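Local coordinates for NTD biosynthesis operon protein NtdA (Bacillus subtilis subsp. subtilis, PDB 4K2I) that catalyses the reversible pyridoxal phosphate-dependent transamination of 3-dehydro-glucose 6-phosphate with glutamate, yielding kanosamine 6-phosphate on the way to the antibiotic neotrehalosadiamine, at residues K62-S67 and L423-R428; E145-A150 and V166-D171; L196-Y201 and I222-Q227. One frame throughout, in Å; residues are numbered along the deposited sequence.

Contact 1 of 3, residues K62-S67 and L423-R428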
# COMPACT_ATOMS: atom_id res chain seq x y z
N LYS B 62 -18.27 31.50 20.57
CA LYS B 62 -18.36 31.11 21.98
C LYS B 62 -19.81 30.73 22.37
O LYS B 62 -20.03 29.88 23.23
CB LYS B 62 -17.82 32.24 22.87
CG LYS B 62 -18.52 32.37 24.20
CD LYS B 62 -18.45 33.79 24.75
CE LYS B 62 -17.10 34.09 25.38
NZ LYS B 62 -17.09 35.44 26.00
N ASN B 63 -20.78 31.34 21.71
CA ASN B 63 -22.19 31.12 22.07
C ASN B 63 -22.88 29.95 21.35
O ASN B 63 -24.08 29.75 21.50
CB ASN B 63 -23.01 32.39 21.83
CG ASN B 63 -22.90 32.89 20.39
OD1 ASN B 63 -21.82 32.89 19.79
ND2 ASN B 63 -24.02 33.34 19.83
N ARG B 64 -22.12 29.18 20.57
CA ARG B 64 -22.70 28.01 19.92
C ARG B 64 -22.77 26.86 20.93
O ARG B 64 -21.75 26.45 21.49
CB ARG B 64 -21.89 27.62 18.68
CG ARG B 64 -22.46 26.47 17.88
CD ARG B 64 -21.64 26.18 16.63
NE ARG B 64 -20.32 25.63 16.91
CZ ARG B 64 -20.03 24.33 16.99
NH1 ARG B 64 -20.98 23.42 16.84
NH2 ARG B 64 -18.78 23.95 17.25
N GLU B 65 -23.97 26.35 21.17
CA GLU B 65 -24.14 25.33 22.19
C GLU B 65 -23.45 24.04 21.79
O GLU B 65 -23.54 23.60 20.65
CB GLU B 65 -25.62 25.06 22.48
CG GLU B 65 -25.81 24.23 23.75
CD GLU B 65 -27.26 23.85 24.02
OE1 GLU B 65 -27.63 23.82 25.21
OE2 GLU B 65 -28.02 23.58 23.06
N ILE B 66 -22.74 23.44 22.73
CA ILE B 66 -22.06 22.19 22.46
C ILE B 66 -22.45 21.13 23.46
O ILE B 66 -22.26 21.29 24.66
CB ILE B 66 -20.56 22.40 22.44
CG1 ILE B 66 -20.21 23.20 21.19
CG2 ILE B 66 -19.80 21.07 22.46
CD1 ILE B 66 -18.89 23.69 21.22
N SER B 67 -23.01 20.03 22.95
CA SER B 67 -23.45 18.92 23.80
C SER B 67 -22.54 17.69 23.70
O SER B 67 -22.49 16.89 24.63
CB SER B 67 -24.88 18.54 23.44
OG SER B 67 -24.94 18.07 22.11
N LEU B 423 -12.71 26.30 18.87
CA LEU B 423 -12.37 26.84 20.18
C LEU B 423 -13.53 26.68 21.15
O LEU B 423 -13.30 26.49 22.33
CB LEU B 423 -11.94 28.31 20.08
CG LEU B 423 -10.74 28.57 19.17
CD1 LEU B 423 -10.24 30.00 19.33
CD2 LEU B 423 -9.61 27.60 19.45
N GLU B 424 -14.76 26.74 20.67
CA GLU B 424 -15.90 26.53 21.57
C GLU B 424 -16.03 25.06 22.04
O GLU B 424 -16.48 24.79 23.15
CB GLU B 424 -17.22 27.09 21.02
CG GLU B 424 -17.72 26.47 19.72
CD GLU B 424 -17.13 27.11 18.48
OE1 GLU B 424 -16.16 27.90 18.59
OE2 GLU B 424 -17.67 26.83 17.39
N GLU B 425 -15.65 24.10 21.20
CA GLU B 425 -15.54 22.71 21.68
C GLU B 425 -14.45 22.62 22.74
O GLU B 425 -14.62 21.97 23.77
CB GLU B 425 -15.23 21.74 20.55
CG GLU B 425 -16.39 21.42 19.64
CD GLU B 425 -15.91 20.78 18.34
OE1 GLU B 425 -15.28 21.50 17.54
OE2 GLU B 425 -16.15 19.57 18.14
N GLN B 426 -13.33 23.27 22.47
CA GLN B 426 -12.23 23.24 23.41
C GLN B 426 -12.63 23.82 24.77
O GLN B 426 -12.25 23.28 25.81
CB GLN B 426 -11.00 23.97 22.85
CG GLN B 426 -9.78 23.80 23.73
CD GLN B 426 -8.58 24.53 23.18
OE1 GLN B 426 -8.68 25.70 22.81
NE2 GLN B 426 -7.44 23.84 23.12
N ASP B 427 -13.40 24.92 24.76
CA ASP B 427 -13.93 25.47 26.00
C ASP B 427 -14.65 24.40 26.82
O ASP B 427 -14.38 24.22 28.01
CB ASP B 427 -14.89 26.64 25.74
CG ASP B 427 -14.18 27.86 25.15
OD1 ASP B 427 -12.94 27.94 25.25
OD2 ASP B 427 -14.87 28.74 24.61
N ARG B 428 -15.54 23.67 26.14
CA ARG B 428 -16.29 22.59 26.76
C ARG B 428 -15.37 21.53 27.36
O ARG B 428 -15.56 21.11 28.51
CB ARG B 428 -17.23 21.97 25.72
CG ARG B 428 -18.01 20.77 26.22
CD ARG B 428 -19.26 21.20 26.94
NE ARG B 428 -20.20 20.11 27.23
CZ ARG B 428 -21.38 20.30 27.82
NH1 ARG B 428 -21.74 21.53 28.15
NH2 ARG B 428 -22.19 19.29 28.07
O HOH W 1 -17.71 28.60 24.85
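E424, in the first turn of helix 423-438, receives R64 and I66 from the loop 62-67, so that the N-terminal part of the chain, which carries the NtdA N-terminal family, is pinned to the last helix. The loop is laid against the first turn of the helix and held by a salt bridge. The carboxylate of E424 is bound by R64 through a single oxygen: OE2 takes R64 NE at 2.9 Å and R64 NH2 at 3.1 Å. This side-on grip keeps OE2 in the guanidinium plane while the planes of the two charged groups stand 76° apart. NE uses the anti lone pair of OE2. E424 CG sits between its own backbone N and carbonyl carbon (chi1 62°), and the bend at chi2 turns OE2 to the loop; the other oxygen, OE1, accepts from Q61 N. Next along the helix, E425 offers its CG to I66 CD1, which pushes against the backbone between the two glutamates and lies 3.4 Å from E424 CG. The carboxylate of E425 is engaged by T422 and R76, too far from R64 for a salt bridge, though the opposite charges probably favour the approach. D427 reaches the loop through a water that stands 2.9 Å from D427 OD2 and 3.1 Å from K62 O, while Y60 and R325 hold its carboxylate directly. One turn beyond E424, R428 runs past I66 in the opposite direction, with its NE donating to F373 O. The carbonyl oxygen I66 O lies over the centre of one face of the R428 guanidinium, 3.4 Å from R428 CZ.

Contact 2 of 3, residues E145-A150 and V166-D171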
# COMPACT_ATOMS: atom_id res chain seq x y z
N GLU B 145 19.80 -6.70 17.28
CA GLU B 145 19.00 -6.00 18.28
C GLU B 145 18.77 -4.51 17.95
O GLU B 145 19.67 -3.80 17.47
CB GLU B 145 19.59 -6.20 19.69
CG GLU B 145 19.48 -7.65 20.18
CD GLU B 145 20.21 -7.93 21.50
OE1 GLU B 145 20.85 -7.02 22.07
OE2 GLU B 145 20.15 -9.09 21.96
N VAL B 146 17.55 -4.07 18.19
CA VAL B 146 17.12 -2.70 17.96
C VAL B 146 16.58 -2.12 19.25
O VAL B 146 15.56 -2.59 19.76
CB VAL B 146 15.98 -2.67 16.94
CG1 VAL B 146 15.44 -1.24 16.77
CG2 VAL B 146 16.43 -3.26 15.63
N ILE B 147 17.27 -1.13 19.79
CA ILE B 147 16.84 -0.50 21.03
C ILE B 147 15.72 0.51 20.73
O ILE B 147 15.85 1.34 19.83
CB ILE B 147 18.04 0.18 21.77
CG1 ILE B 147 18.95 -0.89 22.39
CG2 ILE B 147 17.55 1.12 22.85
CD1 ILE B 147 20.31 -0.38 22.91
N MET B 148 14.63 0.44 21.48
CA MET B 148 13.44 1.25 21.19
C MET B 148 12.56 1.38 22.44
O MET B 148 12.76 0.65 23.41
CB MET B 148 12.66 0.62 20.02
CG MET B 148 12.19 -0.82 20.28
SD MET B 148 11.31 -1.55 18.88
CE MET B 148 9.81 -0.57 18.86
N PRO B 149 11.60 2.33 22.44
CA PRO B 149 10.68 2.39 23.58
C PRO B 149 9.53 1.38 23.42
O PRO B 149 9.31 0.83 22.33
CB PRO B 149 10.14 3.82 23.50
CG PRO B 149 10.09 4.09 22.03
CD PRO B 149 11.29 3.37 21.43
N ALA B 150 8.80 1.12 24.50
CA ALA B 150 7.71 0.15 24.46
C ALA B 150 6.33 0.79 24.39
O ALA B 150 5.31 0.09 24.37
CB ALA B 150 7.81 -0.83 25.67
N VAL B 166 15.27 -7.93 16.49
CA VAL B 166 14.91 -8.19 17.87
C VAL B 166 14.79 -6.88 18.64
O VAL B 166 15.79 -6.21 18.90
CB VAL B 166 15.95 -9.06 18.60
CG1 VAL B 166 15.57 -9.27 20.10
CG2 VAL B 166 16.13 -10.42 17.90
N PRO B 167 13.56 -6.51 19.02
CA PRO B 167 13.31 -5.32 19.86
C PRO B 167 13.92 -5.48 21.24
O PRO B 167 13.76 -6.51 21.89
CB PRO B 167 11.78 -5.29 19.97
CG PRO B 167 11.29 -6.04 18.76
CD PRO B 167 12.30 -7.15 18.59
N ILE B 168 14.62 -4.45 21.69
CA ILE B 168 15.14 -4.41 23.04
C ILE B 168 14.54 -3.15 23.67
O ILE B 168 14.90 -2.05 23.28
CB ILE B 168 16.69 -4.37 23.04
CG1 ILE B 168 17.24 -5.69 22.48
CG2 ILE B 168 17.25 -4.10 24.43
CD1 ILE B 168 16.97 -6.91 23.36
N TYR B 169 13.60 -3.33 24.59
CA TYR B 169 12.87 -2.19 25.14
C TYR B 169 13.63 -1.50 26.27
O TYR B 169 14.28 -2.15 27.10
CB TYR B 169 11.45 -2.61 25.59
CG TYR B 169 10.66 -3.18 24.44
CD1 TYR B 169 10.18 -2.35 23.42
CD2 TYR B 169 10.45 -4.54 24.33
CE1 TYR B 169 9.50 -2.88 22.33
CE2 TYR B 169 9.75 -5.07 23.26
CZ TYR B 169 9.28 -4.23 22.27
OH TYR B 169 8.59 -4.77 21.21
N VAL B 170 13.52 -0.18 26.28
CA VAL B 170 14.20 0.68 27.23
C VAL B 170 13.22 1.77 27.70
O VAL B 170 12.36 2.19 26.94
CB VAL B 170 15.48 1.26 26.56
CG1 VAL B 170 15.76 2.69 26.97
CG2 VAL B 170 16.66 0.36 26.84
N ASP B 171 13.34 2.18 28.96
CA ASP B 171 12.41 3.13 29.59
C ASP B 171 12.40 4.51 28.92
O ASP B 171 13.39 4.95 28.31
CB ASP B 171 12.78 3.32 31.06
CG ASP B 171 11.59 3.17 31.99
OD1 ASP B 171 10.43 3.11 31.51
OD2 ASP B 171 11.82 3.11 33.22
O HOH W 2 9.61 2.23 26.97
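M148 and Y169 lie side by side on one face of a parallel strand pair, 145-148 with 166-169, and the sulfur of M148 settles into the hollow between the Y169 ring and P167. M148 CG stands between its backbone N and carbonyl carbon (chi1 59°), which lays the thioether beside the neighbouring strand: SD is 3.9 Å from P167 CB, and the oblique Met-aromatic approach puts SD 5.1 Å from the centroid of the Y169 ring. Beyond the strand end, A150 CB packs obliquely against the same ring, 3.6 Å from Y169 CD1, and P149 O meets the ring edge in its plane. On the reverse face, the bump is I168. Its CG1 and CD1 lie against the aliphatic stem and carboxyl end of E145, with I168 CG1 3.7 Å from E145 CB, while E145 OE1 is hydrogen-bonded to T189. I168 CG2 meets I147 CG1, and I147 CG2 in turn reaches V170 CG2 at 4.2 Å. Between these two layers the backbones are joined by four hydrogen bonds, from V146 N to V166 O through V170 N to M148 O. Past the last of them a water bridges A150 N and V170 O, continuing the connection where the two segments part. The strands belong to a right-handed beta-alpha-beta unit of the PLP-aminotransferase large domain: connecting helix 154-162 packs on the face of V146, M148, P167 and Y169, strand 192-195 flanks 145-148 on its other side, and 166-169 forms the sheet edge within this chain.

Contact 3 of 3, residues L196-Y201 and I222-Q227; sequences LPVHLY and IEDACQ. With PMP (4'-deoxy-4'-aminopyridoxal-5'-phosphate), chain M; EDO (1,2-ethanediol), chain P.
The H199 ring meets E223 OE2 at its edge, in plane, with A225 CB beside the same rim, while the Y201 ring carries L200 CG over the centre of one face. These groups lie at the C-terminal end of parallel strands in the mixed sheet of the PLP-aminotransferase fold, on the cofactor side, where 196-201 leaves strand 192-195 alongside 222-227. H199 NE2 donates to E223 OE2 over 2.6 Å, a short His-carboxylate bond made from above the carboxylate plane; the ring and carboxylate planes are 80° apart. S205 and T241 hold the far ends of this pair, H199 ND1 and E223 OE1. Two backbone bonds, D224 N to P197 O and H199 N to D224 O, bracket the bridge at V198, and L196 CD1 packs against I222 O. D224 points its carboxylate to the cofactor with CG anti to the backbone N (chi1 180°), bringing OD2 2.7 Å from PMP N1, consistent with the aspartate-to-pyridine-nitrogen interaction known in PLP aminotransferases of this fold; T156 also binds OD2, and D224 OD1 closes an Asx turn with C226 N. A water joins H199 O, D224 O and Q227 N. The amide ending the extended Q227 side chain works through both its atoms. Its OE1 accepts from Y201 N at 2.8 Å, which fixes the rotation of the amide and leaves Q227 NE2 to donate to the phenolic PMP O3 at 2.7 Å.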
# COMPACT_ATOMS: atom_id res chain seq x y z
N LEU B 196 16.25 3.00 17.66
CA LEU B 196 15.07 3.44 16.93
C LEU B 196 14.20 4.29 17.85
O LEU B 196 13.29 3.79 18.49
CB LEU B 196 14.33 2.22 16.37
CG LEU B 196 12.89 2.26 15.86
CD1 LEU B 196 12.63 3.48 15.03
CD2 LEU B 196 12.56 0.99 15.08
N PRO B 197 14.51 5.58 17.95
CA PRO B 197 13.71 6.49 18.78
C PRO B 197 12.42 6.87 18.08
O PRO B 197 12.36 6.93 16.85
CB PRO B 197 14.61 7.73 18.91
CG PRO B 197 15.41 7.73 17.67
CD PRO B 197 15.66 6.27 17.34
N VAL B 198 11.39 7.16 18.87
CA VAL B 198 10.10 7.54 18.33
C VAL B 198 9.75 8.93 18.83
O VAL B 198 9.81 9.19 20.03
CB VAL B 198 9.00 6.59 18.84
CG1 VAL B 198 7.63 7.03 18.30
CG2 VAL B 198 9.33 5.16 18.44
N HIS B 199 9.36 9.82 17.92
CA HIS B 199 8.93 11.15 18.32
C HIS B 199 7.44 11.09 18.61
O HIS B 199 6.62 11.49 17.78
CB HIS B 199 9.30 12.18 17.26
CG HIS B 199 10.74 12.12 16.85
ND1 HIS B 199 11.75 11.92 17.77
CD2 HIS B 199 11.33 12.18 15.64
CE1 HIS B 199 12.91 11.88 17.13
NE2 HIS B 199 12.68 12.03 15.84
N LEU B 200 7.13 10.58 19.79
CA LEU B 200 5.78 10.20 20.16
C LEU B 200 4.91 11.42 20.39
O LEU B 200 5.33 12.38 21.05
CB LEU B 200 5.80 9.33 21.41
CG LEU B 200 4.52 8.51 21.68
CD1 LEU B 200 4.21 7.66 20.45
CD2 LEU B 200 4.70 7.63 22.92
N TYR B 201 3.71 11.38 19.80
CA TYR B 201 2.71 12.46 19.91
C TYR B 201 3.14 13.76 19.21
O TYR B 201 2.48 14.79 19.33
CB TYR B 201 2.35 12.74 21.38
CG TYR B 201 2.09 11.50 22.25
CD1 TYR B 201 1.39 10.40 21.75
CD2 TYR B 201 2.54 11.45 23.56
CE1 TYR B 201 1.15 9.26 22.55
CE2 TYR B 201 2.30 10.33 24.37
CZ TYR B 201 1.60 9.25 23.85
OH TYR B 201 1.39 8.16 24.64
N ILE B 222 17.84 5.05 13.15
CA ILE B 222 16.69 5.24 12.28
C ILE B 222 15.56 5.75 13.16
O ILE B 222 15.22 5.12 14.16
CB ILE B 222 16.30 3.95 11.55
CG1 ILE B 222 14.96 4.10 10.84
CG2 ILE B 222 16.28 2.75 12.53
CD1 ILE B 222 14.68 3.01 9.80
N GLU B 223 15.00 6.90 12.83
CA GLU B 223 14.00 7.49 13.70
C GLU B 223 12.59 7.31 13.15
O GLU B 223 12.35 7.41 11.94
CB GLU B 223 14.28 8.97 13.97
CG GLU B 223 14.25 9.81 12.72
CD GLU B 223 14.65 11.25 12.98
OE1 GLU B 223 14.95 11.93 11.99
OE2 GLU B 223 14.66 11.69 14.16
N ASP B 224 11.68 7.00 14.06
CA ASP B 224 10.27 6.90 13.71
C ASP B 224 9.67 8.28 13.95
O ASP B 224 9.29 8.62 15.07
CB ASP B 224 9.57 5.84 14.58
CG ASP B 224 8.09 5.70 14.26
OD1 ASP B 224 7.54 6.55 13.53
OD2 ASP B 224 7.47 4.73 14.75
N ALA B 225 9.59 9.07 12.88
CA ALA B 225 9.00 10.40 12.94
C ALA B 225 7.63 10.39 12.28
O ALA B 225 7.18 11.41 11.74
CB ALA B 225 9.91 11.41 12.25
N CYS B 226 6.96 9.24 12.30
CA CYS B 226 5.67 9.13 11.64
C CYS B 226 4.63 10.13 12.15
O CYS B 226 3.73 10.51 11.41
CB CYS B 226 5.16 7.69 11.66
SG CYS B 226 6.21 6.64 10.60
N GLN B 227 4.77 10.60 13.39
CA GLN B 227 3.86 11.61 13.92
C GLN B 227 4.52 13.00 14.02
O GLN B 227 3.95 13.91 14.61
CB GLN B 227 3.34 11.20 15.31
CG GLN B 227 2.65 9.83 15.31
CD GLN B 227 2.12 9.44 16.68
OE1 GLN B 227 2.40 10.08 17.69
NE2 GLN B 227 1.34 8.37 16.71
N1 PMP M . 4.86 4.83 13.90
C2 PMP M . 3.97 5.61 14.61
C2A PMP M . 4.46 6.28 15.87
C3 PMP M . 2.65 5.73 14.13
O3 PMP M . 1.70 6.48 14.77
C4 PMP M . 2.26 5.08 12.96
C4A PMP M . 0.81 5.24 12.47
N4A PMP M . -0.17 5.47 13.55
C5 PMP M . 3.20 4.29 12.28
C6 PMP M . 4.49 4.18 12.76
C5A PMP M . 2.86 3.56 11.01
O4P PMP M . 2.54 4.45 9.98
P PMP M . 1.60 3.97 8.77
O1P PMP M . 2.00 2.57 8.37
O2P PMP M . 1.71 4.97 7.61
O3P PMP M . 0.16 3.87 9.31
C1 EDO P . 1.16 5.71 27.19
O1 EDO P . 1.76 4.47 26.81
C2 EDO P . 2.24 6.74 27.46
O2 EDO P . 3.05 6.85 26.28
O HOH W 3 6.57 10.10 15.52

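Overall arrangement
From the N terminus, the chain first passes through 62-67, whose partner, helix 423-438, comes only near the C terminus; contact 1 thus closes a loop enclosing nearly all of the aminotransferase region and joins an N-terminal loop to the last helix. Contacts 2 and 3 are nested inside it, in series, the first closing at 166-171 before the second opens at 196-201. Contact 2 pairs two strands of a beta-alpha-beta unit at the sheet edge, contact 3 the strand ends beside the cofactor. Both reach the same seven-stranded sheet and touch where I147 O lies 2.8 Å from L196 N, a probable hydrogen bond. Contact 1 is about 42 Å from contact 2 between centres, on the opposite side of the chain's centre.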